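Triacylglycerol lipase (Rhizopus niveus, PDB 1LGY) hydrolyses the ester bonds of triglycerides and of the partial glycerides derived from them, with a strong preference for the 1 and 3 positions. Local coordinates at residues A9-A12 and Q13-F17; L68-D71 and K72-T75; F56-L59 and L60-T63; W38-V41 and Q42-K45; A21-A24 and A25-Y28. All coordinates share one frame; numbering follows the deposited sequence.

Overall arrangement
From the N terminus, contacts 1, 5, 4, 3 and 2 follow one another in series; each bends or coils the chain locally, and none encloses or crosses another. Contact 1 starts helix 11-26 just after edge strand 6-8, and contact 5 lies toward the other end of that helix, their centres about 17 Å apart. Contact 4 starts helix 41-46, whose Gln42 and Cys43 pack on Thr26 of contact 5. Contact 3 turns strand 51-58 into strand 63-70, and contact 2 turns strand 63-70 into strand 75-81, at the far end of the alpha/beta-hydrolase sheet from strand 6-8. Leu68 of contact 2 meets Trp38 of contact 4, joining this end to the helices.

Contact 1. Residues A9-A12 and Q13-F17; sequences ATTA and QIQEF
Ala9 and Ile14 touch at the first turn of helix 11-26, where the chain leaves strand 6-8 and coils, with Thr10 at the N-cap position. The packed side lies toward the sheet: Ala9 CB is 3.8 Å from Ile14 CG1, and Ala9 also leans on Val232 and Ile234 of strand 231-235. Between cap and helix, Thr10 O takes two backbone bonds, from Gln13 N at 2.9 Å and from Ile14 N at 3.1 Å. Thr10 makes no capping bond with its hydroxyl. Its OG1 is swung opposite the backbone N (chi1 -152°), and the methyl CG2 instead meets the aliphatic part of Gln13 across its chain, 3.4 Å from CG. The other side faces solvent and is held mainly by the main chain. Thr11 O receives Gln15 N nearly end-on at 2.8 Å, whereas Glu16 N reaches Ala12 O at 3.2 Å from above the carbonyl plane. Out here the Gln15 side chain bends back alongside Thr11, both pointing the same way, and Glu16 leads away from the turn. On the buried side Ile14 reaches back past the cap, its CD1 lying 3.5 Å from Ala9 O.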
loop_
_atom_site.group_PDB
_atom_site.type_symbol
_atom_site.label_atom_id
_atom_site.label_comp_id
_atom_site.label_asym_id
_atom_site.label_seq_id
_atom_site.Cartn_x
_atom_site.Cartn_y
_atom_site.Cartn_z
ATOM N N ALA A 9 14.392 -13.894 3.391
ATOM C CA ALA A 9 13.060 -14.317 3.021
ATOM C C ALA A 9 13.092 -15.602 2.231
ATOM O O ALA A 9 13.935 -15.892 1.384
ATOM C CB ALA A 9 12.382 -13.246 2.196
ATOM N N THR A 10 12.140 -16.413 2.651
ATOM C CA THR A 10 11.881 -17.724 2.102
ATOM C C THR A 10 11.355 -17.447 0.717
ATOM O O THR A 10 10.626 -16.473 0.545
ATOM C CB THR A 10 10.883 -18.377 3.082
ATOM O OG1 THR A 10 11.105 -19.761 2.988
ATOM C CG2 THR A 10 9.459 -18.194 2.771
ATOM N N THR A 11 11.649 -18.260 -0.287
ATOM C CA THR A 11 11.258 -17.874 -1.634
ATOM C C THR A 11 9.733 -17.772 -1.729
ATOM O O THR A 11 9.171 -16.948 -2.439
ATOM C CB THR A 11 11.853 -18.890 -2.636
ATOM O OG1 THR A 11 11.042 -20.054 -2.614
ATOM C CG2 THR A 11 13.267 -19.328 -2.257
ATOM N N ALA A 12 9.047 -18.532 -0.889
ATOM C CA ALA A 12 7.596 -18.531 -0.772
ATOM C C ALA A 12 6.996 -17.176 -0.461
ATOM O O ALA A 12 5.918 -16.866 -0.996
ATOM C CB ALA A 12 7.208 -19.488 0.321
ATOM N N GLN A 13 7.762 -16.433 0.379
ATOM C CA GLN A 13 7.504 -15.055 0.773
ATOM C C GLN A 13 7.952 -14.123 -0.319
ATOM O O GLN A 13 7.365 -13.065 -0.501
ATOM C CB GLN A 13 8.274 -14.584 1.985
ATOM C CG GLN A 13 7.882 -15.270 3.248
ATOM C CD GLN A 13 8.812 -15.026 4.434
ATOM O OE1 GLN A 13 8.358 -14.831 5.561
ATOM N NE2 GLN A 13 10.130 -15.066 4.276
ATOM N N ILE A 14 9.000 -14.442 -1.064
ATOM C CA ILE A 14 9.395 -13.560 -2.153
ATOM C C ILE A 14 8.398 -13.620 -3.291
ATOM O O ILE A 14 8.178 -12.660 -4.019
ATOM C CB ILE A 14 10.754 -13.959 -2.644
ATOM C CG1 ILE A 14 11.688 -14.043 -1.445
ATOM C CG2 ILE A 14 11.274 -12.929 -3.630
ATOM C CD1 ILE A 14 13.116 -14.502 -1.775
ATOM N N GLN A 15 7.744 -14.755 -3.392
ATOM C CA GLN A 15 6.712 -14.963 -4.363
ATOM C C GLN A 15 5.478 -14.229 -3.971
ATOM O O GLN A 15 4.811 -13.655 -4.827
ATOM C CB GLN A 15 6.370 -16.424 -4.473
ATOM C CG GLN A 15 7.240 -17.043 -5.548
ATOM C CD GLN A 15 7.742 -18.434 -5.197
ATOM O OE1 GLN A 15 7.009 -19.425 -5.252
ATOM N NE2 GLN A 15 9.029 -18.519 -4.843
ATOM N N GLU A 16 5.187 -14.242 -2.672
ATOM C CA GLU A 16 3.995 -13.571 -2.196
ATOM C C GLU A 16 4.151 -12.079 -2.352
ATOM O O GLU A 16 3.240 -11.433 -2.834
ATOM C CB GLU A 16 3.740 -13.838 -0.741
ATOM C CG GLU A 16 2.266 -14.164 -0.502
ATOM C CD GLU A 16 1.682 -13.695 0.849
ATOM O OE1 GLU A 16 2.420 -13.539 1.847
ATOM O OE2 GLU A 16 0.451 -13.485 0.880
ATOM N N PHE A 17 5.289 -11.529 -1.944
ATOM C CA PHE A 17 5.573 -10.105 -2.042
ATOM C C PHE A 17 5.653 -9.695 -3.513
ATOM O O PHE A 17 5.493 -8.506 -3.825
ATOM C CB PHE A 17 6.903 -9.799 -1.371
ATOM C CG PHE A 17 7.065 -10.022 0.147
ATOM C CD1 PHE A 17 6.042 -9.757 1.063
ATOM C CD2 PHE A 17 8.297 -10.412 0.633
ATOM C CE1 PHE A 17 6.270 -9.872 2.433
ATOM C CE2 PHE A 17 8.530 -10.530 1.994
ATOM C CZ PHE A 17 7.521 -10.258 2.900
#

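Contact 2. Residues L68-D71 and K72-T75; sequences LRSD and KQKT
Ser70 and Thr75 form an antiparallel hydrogen-bonded pair, Ser70 N to Thr75 O at 2.9 Å and Thr75 N to Ser70 O at 3.2 Å, closing a beta hairpin in which Lys74 shares the place opposite Ser70 as a G1 beta bulge. Asp71, Lys72 and Gln73 run through right-handed helical conformations before Lys74 turns left-handed (phi 45°) and brings the chain back. Inside the bend, Ser70 OG is gripped twice by Gln73. The backbone Gln73 N reaches it almost straight, at 3.1 Å and 166°. The side-chain NE2 of Gln73 comes to the same Ser70 OG at 2.9 Å, with the oxygen tilted a little out of the amide plane. Asp49 OD1 is a further partner of this hydroxyl, which is thus tied to three groups. Thr75 OG1 in turn bonds Gln73 O at 2.9 Å from above the carbonyl plane, so that the peptide ahead of the bulge is held by a side chain. On the other side of the strand, Arg69 NE forms a salt bridge with Asp71 OD1 at 3.1 Å, its hydrogen bond weak, while Tyr137 and Lys51 also hold Asp71, and Gln130 of helix 110-133 takes Arg69. The hairpin joins strand 63-70 to strand 75-81; strand 51-58 flanks it through the backbone of Lys51, and Lys19 of helix 11-26 reaches Gln73.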
loop_
_atom_site.group_PDB
_atom_site.type_symbol
_atom_site.label_atom_id
_atom_site.label_comp_id
_atom_site.label_asym_id
_atom_site.label_seq_id
_atom_site.Cartn_x
_atom_site.Cartn_y
_atom_site.Cartn_z
ATOM N N LEU A 68 -11.679 -5.068 -6.981
ATOM C CA LEU A 68 -11.627 -6.155 -7.940
ATOM C C LEU A 68 -12.045 -7.425 -7.223
ATOM O O LEU A 68 -11.616 -7.571 -6.088
ATOM C CB LEU A 68 -10.197 -6.217 -8.434
ATOM C CG LEU A 68 -9.801 -7.339 -9.378
ATOM C CD1 LEU A 68 -10.039 -6.945 -10.812
ATOM C CD2 LEU A 68 -8.314 -7.615 -9.229
ATOM N N ARG A 69 -12.896 -8.320 -7.729
ATOM C CA ARG A 69 -13.165 -9.603 -7.069
ATOM C C ARG A 69 -12.632 -10.746 -7.932
ATOM O O ARG A 69 -12.521 -10.686 -9.158
ATOM C CB ARG A 69 -14.650 -9.766 -6.860
ATOM C CG ARG A 69 -15.038 -10.942 -6.001
ATOM C CD ARG A 69 -16.507 -11.107 -6.116
ATOM N NE ARG A 69 -16.847 -11.615 -7.428
ATOM C CZ ARG A 69 -17.876 -11.121 -8.096
ATOM N NH1 ARG A 69 -18.653 -10.169 -7.613
ATOM N NH2 ARG A 69 -18.089 -11.514 -9.330
ATOM N N SER A 70 -12.193 -11.823 -7.301
ATOM C CA SER A 70 -11.606 -12.985 -7.975
ATOM C C SER A 70 -12.268 -14.136 -7.265
ATOM O O SER A 70 -11.949 -14.410 -6.098
ATOM C CB SER A 70 -10.125 -13.143 -7.740
ATOM O OG SER A 70 -9.663 -14.433 -8.119
ATOM N N ASP A 71 -13.225 -14.767 -7.960
ATOM C CA ASP A 71 -13.912 -15.890 -7.368
ATOM C C ASP A 71 -13.035 -17.113 -7.192
ATOM O O ASP A 71 -13.187 -17.893 -6.252
ATOM C CB ASP A 71 -15.093 -16.188 -8.224
ATOM C CG ASP A 71 -16.115 -15.084 -8.114
ATOM O OD1 ASP A 71 -16.325 -14.593 -7.017
ATOM O OD2 ASP A 71 -16.711 -14.712 -9.118
ATOM N N LYS A 72 -12.041 -17.189 -8.073
ATOM C CA LYS A 72 -11.089 -18.265 -8.011
ATOM C C LYS A 72 -10.265 -18.215 -6.731
ATOM O O LYS A 72 -10.203 -19.181 -5.985
ATOM C CB LYS A 72 -10.219 -18.143 -9.220
ATOM C CG LYS A 72 -9.473 -19.443 -9.414
ATOM C CD LYS A 72 -8.927 -19.553 -10.835
ATOM C CE LYS A 72 -9.928 -20.078 -11.887
ATOM N NZ LYS A 72 -11.008 -19.157 -12.209
ATOM N N GLN A 73 -9.637 -17.071 -6.456
ATOM C CA GLN A 73 -8.814 -16.877 -5.269
ATOM C C GLN A 73 -9.554 -16.445 -4.020
ATOM O O GLN A 73 -8.931 -16.238 -2.970
ATOM C CB GLN A 73 -7.756 -15.848 -5.541
ATOM C CG GLN A 73 -6.788 -16.388 -6.555
ATOM C CD GLN A 73 -6.087 -15.252 -7.250
ATOM O OE1 GLN A 73 -4.936 -14.918 -6.990
ATOM N NE2 GLN A 73 -6.815 -14.639 -8.159
ATOM N N LYS A 74 -10.884 -16.341 -4.099
ATOM C CA LYS A 74 -11.718 -15.845 -3.016
ATOM C C LYS A 74 -11.167 -14.570 -2.357
ATOM O O LYS A 74 -10.975 -14.475 -1.147
ATOM C CB LYS A 74 -11.894 -16.983 -2.004
ATOM C CG LYS A 74 -12.714 -18.075 -2.674
ATOM C CD LYS A 74 -12.863 -19.260 -1.757
ATOM C CE LYS A 74 -13.577 -20.361 -2.534
ATOM N NZ LYS A 74 -15.024 -20.184 -2.489
ATOM N N THR A 75 -10.877 -13.570 -3.183
ATOM C CA THR A 75 -10.321 -12.331 -2.695
ATOM C C THR A 75 -10.981 -11.182 -3.408
ATOM O O THR A 75 -11.350 -11.260 -4.571
ATOM C CB THR A 75 -8.817 -12.270 -2.953
ATOM O OG1 THR A 75 -8.228 -13.476 -2.497
ATOM C CG2 THR A 75 -8.176 -11.151 -2.170
#

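Contact 3. Residues F56-L59 and L60-T63; sequences FTSL and LSDT
Ser61 OG is held by two hydroxyls, Ser58 OG at 3.1 Å from the incoming strand and Thr63 OG1 at 3.2 Å from the outgoing one. The first torsion of Ser61 puts OG between its own backbone N and carbonyl carbon (chi1 53°), turning it inward across the bend. Ser58 OG, opposite its backbone N, swings forward to meet it. The backbone beneath fits a G1 beta bulge, with Asp62 and Thr63 both facing Ser58. Ser58 N bonds Thr63 O at 2.8 Å, the donor tilted slightly from the carbonyl plane. Asp62 N lies only 2.7 Å from Ser58 O, but the N-H...O angle is 117° and the bond is weak. Asp62 takes a left-handed conformation (phi 46°), and its carboxylate bonds Asn64 beyond the turn. Leu59 and Leu60 lie exposed at the tip, with Leu60 CB 4.0 Å from Ser58 OG. Inward, Phe56 and Ser58 pack on helix 110-133, where Gln118 adds a weak bond to Ser58 OG. The turn links edge strand 51-58 to strand 63-70, and Asp62 lies about 11 Å from Ser145 of the catalytic site, between side chains. Since either member of both hydroxyl pairs could donate, the Ser58-Ser61-Thr63 chain could run in either direction, giving the buried Ser58 and Thr63 polar partners without any charge in the chain.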
loop_
_atom_site.group_PDB
_atom_site.type_symbol
_atom_site.label_atom_id
_atom_site.label_comp_id
_atom_site.label_asym_id
_atom_site.label_seq_id
_atom_site.Cartn_x
_atom_site.Cartn_y
_atom_site.Cartn_z
ATOM N N PHE A 56 -12.432 4.323 -9.171
ATOM C CA PHE A 56 -12.790 5.675 -8.768
ATOM C C PHE A 56 -11.521 6.490 -8.993
ATOM O O PHE A 56 -10.387 6.019 -8.806
ATOM C CB PHE A 56 -13.197 5.787 -7.286
ATOM C CG PHE A 56 -12.329 5.000 -6.320
ATOM C CD1 PHE A 56 -11.113 5.517 -5.834
ATOM C CD2 PHE A 56 -12.702 3.700 -5.979
ATOM C CE1 PHE A 56 -10.285 4.727 -5.031
ATOM C CE2 PHE A 56 -11.855 2.921 -5.174
ATOM C CZ PHE A 56 -10.644 3.434 -4.700
ATOM N N THR A 57 -11.767 7.738 -9.410
ATOM C CA THR A 57 -10.688 8.653 -9.711
ATOM C C THR A 57 -10.934 9.971 -8.992
ATOM O O THR A 57 -12.050 10.471 -8.992
ATOM C CB THR A 57 -10.664 8.891 -11.194
ATOM O OG1 THR A 57 -10.399 7.640 -11.818
ATOM C CG2 THR A 57 -9.657 9.950 -11.561
ATOM N N SER A 58 -9.921 10.608 -8.425
ATOM C CA SER A 58 -10.125 11.904 -7.805
ATOM C C SER A 58 -9.359 12.864 -8.663
ATOM O O SER A 58 -8.153 12.878 -8.557
ATOM C CB SER A 58 -9.585 11.937 -6.365
ATOM O OG SER A 58 -9.603 13.243 -5.793
ATOM N N LEU A 59 -10.020 13.698 -9.470
ATOM C CA LEU A 59 -9.316 14.584 -10.352
ATOM C C LEU A 59 -8.548 15.658 -9.630
ATOM O O LEU A 59 -7.479 16.076 -10.118
ATOM C CB LEU A 59 -10.294 15.190 -11.293
ATOM C CG LEU A 59 -11.075 14.248 -12.172
ATOM C CD1 LEU A 59 -11.825 15.059 -13.143
ATOM C CD2 LEU A 59 -10.172 13.308 -12.933
ATOM N N LEU A 60 -9.087 16.029 -8.448
ATOM C CA LEU A 60 -8.481 16.982 -7.527
ATOM C C LEU A 60 -7.098 16.541 -7.098
ATOM O O LEU A 60 -6.171 17.244 -7.479
ATOM C CB LEU A 60 -9.391 17.171 -6.297
ATOM C CG LEU A 60 -10.807 17.735 -6.674
ATOM C CD1 LEU A 60 -11.537 18.147 -5.414
ATOM C CD2 LEU A 60 -10.696 18.947 -7.638
ATOM N N SER A 61 -6.885 15.410 -6.414
ATOM C CA SER A 61 -5.568 14.871 -6.042
ATOM C C SER A 61 -4.938 13.733 -6.892
ATOM O O SER A 61 -3.868 13.193 -6.602
ATOM C CB SER A 61 -5.682 14.406 -4.615
ATOM O OG SER A 61 -6.784 13.518 -4.491
ATOM N N ASP A 62 -5.547 13.349 -8.001
ATOM C CA ASP A 62 -5.171 12.198 -8.831
ATOM C C ASP A 62 -4.888 10.889 -8.075
ATOM O O ASP A 62 -3.993 10.085 -8.325
ATOM C CB ASP A 62 -3.983 12.602 -9.708
ATOM C CG ASP A 62 -3.738 11.630 -10.869
ATOM O OD1 ASP A 62 -4.657 11.084 -11.506
ATOM O OD2 ASP A 62 -2.567 11.400 -11.127
ATOM N N THR A 63 -5.791 10.661 -7.154
ATOM C CA THR A 63 -5.820 9.465 -6.363
ATOM C C THR A 63 -6.743 8.551 -7.179
ATOM O O THR A 63 -7.880 8.865 -7.506
ATOM C CB THR A 63 -6.371 9.884 -4.930
ATOM O OG1 THR A 63 -5.317 10.654 -4.346
ATOM C CG2 THR A 63 -6.665 8.755 -3.950
#

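Contact 4. Residues W38-V41 and Q42-K45; sequences WDCV and QCQK
Cys40 SG is flanked by its backbone N and carbonyl carbon (chi1 87°) and Cys43 SG lies opposite its own carbonyl carbon (chi1 -78°), which brings the two sulfurs together as a CxxC disulfide at the start of helix 41-46. The S-S bond is 2.0 Å between Cys40 SG and Cys43 SG, with a torsion of 88°, close to the relaxed right angle. Cys40 is the N-cap residue, so the bridge staples the position before the helix to its first turn. The same turn is knit by the main chain: Gln44 N bonds Cys40 O at 3.2 Å, and Lys45 N bonds Val41 O at 3.2 Å. Trp38, three residues before the first of the helix, lays one face of its indole over Cys43. Cys43 SG stands 3.4 Å from the centroid of the six-membered ring, close to the ring normal, a sulfur-aromatic contact. Cys43 CB lies over the same face, 3.7 Å from that centroid, and makes a CH-pi contact. Trp38 NE1 is bonded to Val47 O just past the helix, a bond that would limit the ring's turning over Cys43. Thr26 of helix 11-26 and Val32 pack on both cysteines and on Trp38. Gln42, bent at its second torsion, bonds Trp46 NE1 through OE1. The sulfur lies nearer the CE3-CZ3 bond, Trp38 CE3 and CZ3 each being 3.3 Å from Cys43 SG.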
loop_
_atom_site.group_PDB
_atom_site.type_symbol
_atom_site.label_atom_id
_atom_site.label_comp_id
_atom_site.label_asym_id
_atom_site.label_seq_id
_atom_site.Cartn_x
_atom_site.Cartn_y
_atom_site.Cartn_z
ATOM N N TRP A 38 -9.629 -5.491 -17.339
ATOM C CA TRP A 38 -8.628 -6.285 -16.693
ATOM C C TRP A 38 -7.942 -7.014 -17.815
ATOM O O TRP A 38 -7.981 -8.250 -17.905
ATOM C CB TRP A 38 -9.334 -7.216 -15.724
ATOM C CG TRP A 38 -8.422 -7.771 -14.668
ATOM C CD1 TRP A 38 -8.250 -9.115 -14.491
ATOM C CD2 TRP A 38 -7.674 -7.009 -13.807
ATOM N NE1 TRP A 38 -7.373 -9.208 -13.525
ATOM C CE2 TRP A 38 -7.003 -7.991 -13.090
ATOM C CE3 TRP A 38 -7.455 -5.661 -13.522
ATOM C CZ2 TRP A 38 -6.110 -7.624 -12.103
ATOM C CZ3 TRP A 38 -6.547 -5.308 -12.518
ATOM C CH2 TRP A 38 -5.869 -6.295 -11.806
ATOM N N ASP A 39 -7.313 -6.272 -18.713
ATOM C CA ASP A 39 -6.616 -6.985 -19.756
ATOM C C ASP A 39 -5.193 -6.495 -19.965
ATOM O O ASP A 39 -4.661 -6.294 -21.063
ATOM C CB ASP A 39 -7.450 -6.888 -21.049
ATOM C CG ASP A 39 -7.642 -5.533 -21.691
ATOM O OD1 ASP A 39 -7.032 -4.543 -21.265
ATOM O OD2 ASP A 39 -8.425 -5.484 -22.648
ATOM N N CYS A 40 -4.557 -6.293 -18.843
ATOM C CA CYS A 40 -3.230 -5.766 -18.909
ATOM C C CYS A 40 -2.278 -6.928 -18.661
ATOM O O CYS A 40 -2.743 -8.021 -18.316
ATOM C CB CYS A 40 -3.287 -4.629 -17.885
ATOM S SG CYS A 40 -2.945 -5.044 -16.171
ATOM N N VAL A 41 -0.956 -6.786 -18.813
ATOM C CA VAL A 41 -0.092 -7.946 -18.748
ATOM C C VAL A 41 -0.032 -8.343 -17.307
ATOM O O VAL A 41 -0.453 -9.449 -17.023
ATOM C CB VAL A 41 1.313 -7.628 -19.288
ATOM C CG1 VAL A 41 2.183 -8.878 -19.140
ATOM C CG2 VAL A 41 1.269 -7.257 -20.758
ATOM N N GLN A 42 0.380 -7.512 -16.355
ATOM C CA GLN A 42 0.328 -7.844 -14.938
ATOM C C GLN A 42 -1.018 -8.334 -14.452
ATOM O O GLN A 42 -1.071 -9.218 -13.610
ATOM C CB GLN A 42 0.715 -6.640 -14.102
ATOM C CG GLN A 42 2.163 -6.237 -14.258
ATOM C CD GLN A 42 3.108 -7.436 -14.123
ATOM O OE1 GLN A 42 2.971 -8.288 -13.245
ATOM N NE2 GLN A 42 4.087 -7.563 -15.009
ATOM N N CYS A 43 -2.091 -7.802 -15.056
ATOM C CA CYS A 43 -3.469 -8.098 -14.675
ATOM C C CYS A 43 -3.842 -9.556 -14.668
ATOM O O CYS A 43 -4.354 -10.153 -13.712
ATOM C CB CYS A 43 -4.448 -7.397 -15.615
ATOM S SG CYS A 43 -4.585 -5.658 -15.185
ATOM N N GLN A 44 -3.472 -10.015 -15.856
ATOM C CA GLN A 44 -3.850 -11.295 -16.355
ATOM C C GLN A 44 -2.910 -12.358 -15.845
ATOM O O GLN A 44 -3.297 -13.526 -15.737
ATOM C CB GLN A 44 -3.885 -11.088 -17.865
ATOM C CG GLN A 44 -4.651 -12.067 -18.728
ATOM C CD GLN A 44 -6.120 -12.274 -18.348
ATOM O OE1 GLN A 44 -6.565 -13.423 -18.157
ATOM N NE2 GLN A 44 -6.919 -11.192 -18.255
ATOM N N LYS A 45 -1.718 -11.880 -15.437
ATOM C CA LYS A 45 -0.639 -12.676 -14.898
ATOM C C LYS A 45 -0.841 -12.998 -13.443
ATOM O O LYS A 45 -0.358 -14.044 -13.006
ATOM C CB LYS A 45 0.709 -11.964 -14.992
ATOM C CG LYS A 45 1.887 -12.846 -14.578
ATOM C CD LYS A 45 3.238 -12.159 -14.302
ATOM C CE LYS A 45 4.194 -13.325 -13.930
ATOM N NZ LYS A 45 5.485 -12.853 -13.474
#

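Contact 5. Residues A21-A24 and A25-Y28; sequences AGIA and ATAY
Ala25 follows Ala21 by one helical turn, its N bonding Ala21 O at 2.9 Å, with a weak second bond to Gly22 O; its CB rests 3.6 Å from Gly22 O. At Thr26 the backbone partner shifts from four residues back to three, a 3-10-like tightening: Thr26 N meets Ile23 O at 3.0 Å from above the carbonyl plane. A first torsion of 67° folds Thr26 OG1 back to the same Ile23 O; the 2.5 Å distance is very short and its exact value doubtful. The methyl CG2, opposite the carbonyl carbon, turns back along the helix to lie 3.2 Å from Gly22 O. Tyr66 OH also bonds Thr26 OG1. Ala27 N continues the three-residue spacing weakly, to Ala24 O at 3.3 Å. Tyr28 N bonds Ala25 O at 3.2 Å, and its ring edge lies beside that carbonyl oxygen, in plane. Its OH bonds His144 ND1, and the ring comes within about 4 Å of the side chain of Ser145 of the catalytic site. All eight residues are buried: Ile23 and Ala27 rest on strands 75-81 and 63-70, Thr26 meets Gln42 of helix 41-46, and Tyr28 touches Arg81 at the end of strand 75-81.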
loop_
_atom_site.group_PDB
_atom_site.type_symbol
_atom_site.label_atom_id
_atom_site.label_comp_id
_atom_site.label_asym_id
_atom_site.label_seq_id
_atom_site.Cartn_x
_atom_site.Cartn_y
_atom_site.Cartn_z
ATOM N N ALA A 21 3.252 -6.730 -5.587
ATOM C CA ALA A 21 3.831 -5.614 -6.264
ATOM C C ALA A 21 3.226 -5.573 -7.659
ATOM O O ALA A 21 2.771 -4.536 -8.120
ATOM C CB ALA A 21 5.291 -5.839 -6.326
ATOM N N GLY A 22 3.073 -6.735 -8.311
ATOM C CA GLY A 22 2.435 -6.861 -9.624
ATOM C C GLY A 22 0.986 -6.372 -9.687
ATOM O O GLY A 22 0.577 -5.805 -10.708
ATOM N N ILE A 23 0.201 -6.535 -8.619
ATOM C CA ILE A 23 -1.155 -6.053 -8.600
ATOM C C ILE A 23 -1.100 -4.568 -8.370
ATOM O O ILE A 23 -1.727 -3.837 -9.119
ATOM C CB ILE A 23 -1.944 -6.757 -7.486
ATOM C CG1 ILE A 23 -2.023 -8.276 -7.821
ATOM C CG2 ILE A 23 -3.330 -6.143 -7.382
ATOM C CD1 ILE A 23 -2.965 -9.197 -7.011
ATOM N N ALA A 24 -0.310 -4.072 -7.415
ATOM C CA ALA A 24 -0.133 -2.627 -7.268
ATOM C C ALA A 24 0.291 -1.970 -8.589
ATOM O O ALA A 24 -0.172 -0.877 -8.861
ATOM C CB ALA A 24 0.916 -2.355 -6.231
ATOM N N ALA A 25 0.966 -2.670 -9.516
ATOM C CA ALA A 25 1.393 -2.044 -10.776
ATOM C C ALA A 25 0.330 -1.831 -11.816
ATOM O O ALA A 25 0.354 -0.945 -12.662
ATOM C CB ALA A 25 2.480 -2.868 -11.394
ATOM N N THR A 26 -0.706 -2.627 -11.642
ATOM C CA THR A 26 -1.856 -2.590 -12.516
ATOM C C THR A 26 -2.623 -1.316 -12.376
ATOM O O THR A 26 -3.246 -0.884 -13.337
ATOM C CB THR A 26 -2.821 -3.770 -12.230
ATOM O OG1 THR A 26 -3.405 -3.610 -10.939
ATOM C CG2 THR A 26 -2.080 -5.078 -12.250
ATOM N N ALA A 27 -2.533 -0.684 -11.202
ATOM C CA ALA A 27 -3.285 0.530 -10.961
ATOM C C ALA A 27 -2.818 1.711 -11.772
ATOM O O ALA A 27 -3.544 2.707 -11.847
ATOM C CB ALA A 27 -3.221 0.934 -9.501
ATOM N N TYR A 28 -1.624 1.565 -12.390
ATOM C CA TYR A 28 -1.088 2.582 -13.287
ATOM C C TYR A 28 -1.444 2.396 -14.751
ATOM O O TYR A 28 -1.057 3.209 -15.607
ATOM C CB TYR A 28 0.401 2.645 -13.220
ATOM C CG TYR A 28 0.914 3.159 -11.889
ATOM C CD1 TYR A 28 0.985 4.534 -11.641
ATOM C CD2 TYR A 28 1.346 2.235 -10.930
ATOM C CE1 TYR A 28 1.484 4.978 -10.427
ATOM C CE2 TYR A 28 1.863 2.695 -9.721
ATOM C CZ TYR A 28 1.923 4.059 -9.472
ATOM O OH TYR A 28 2.410 4.507 -8.247
#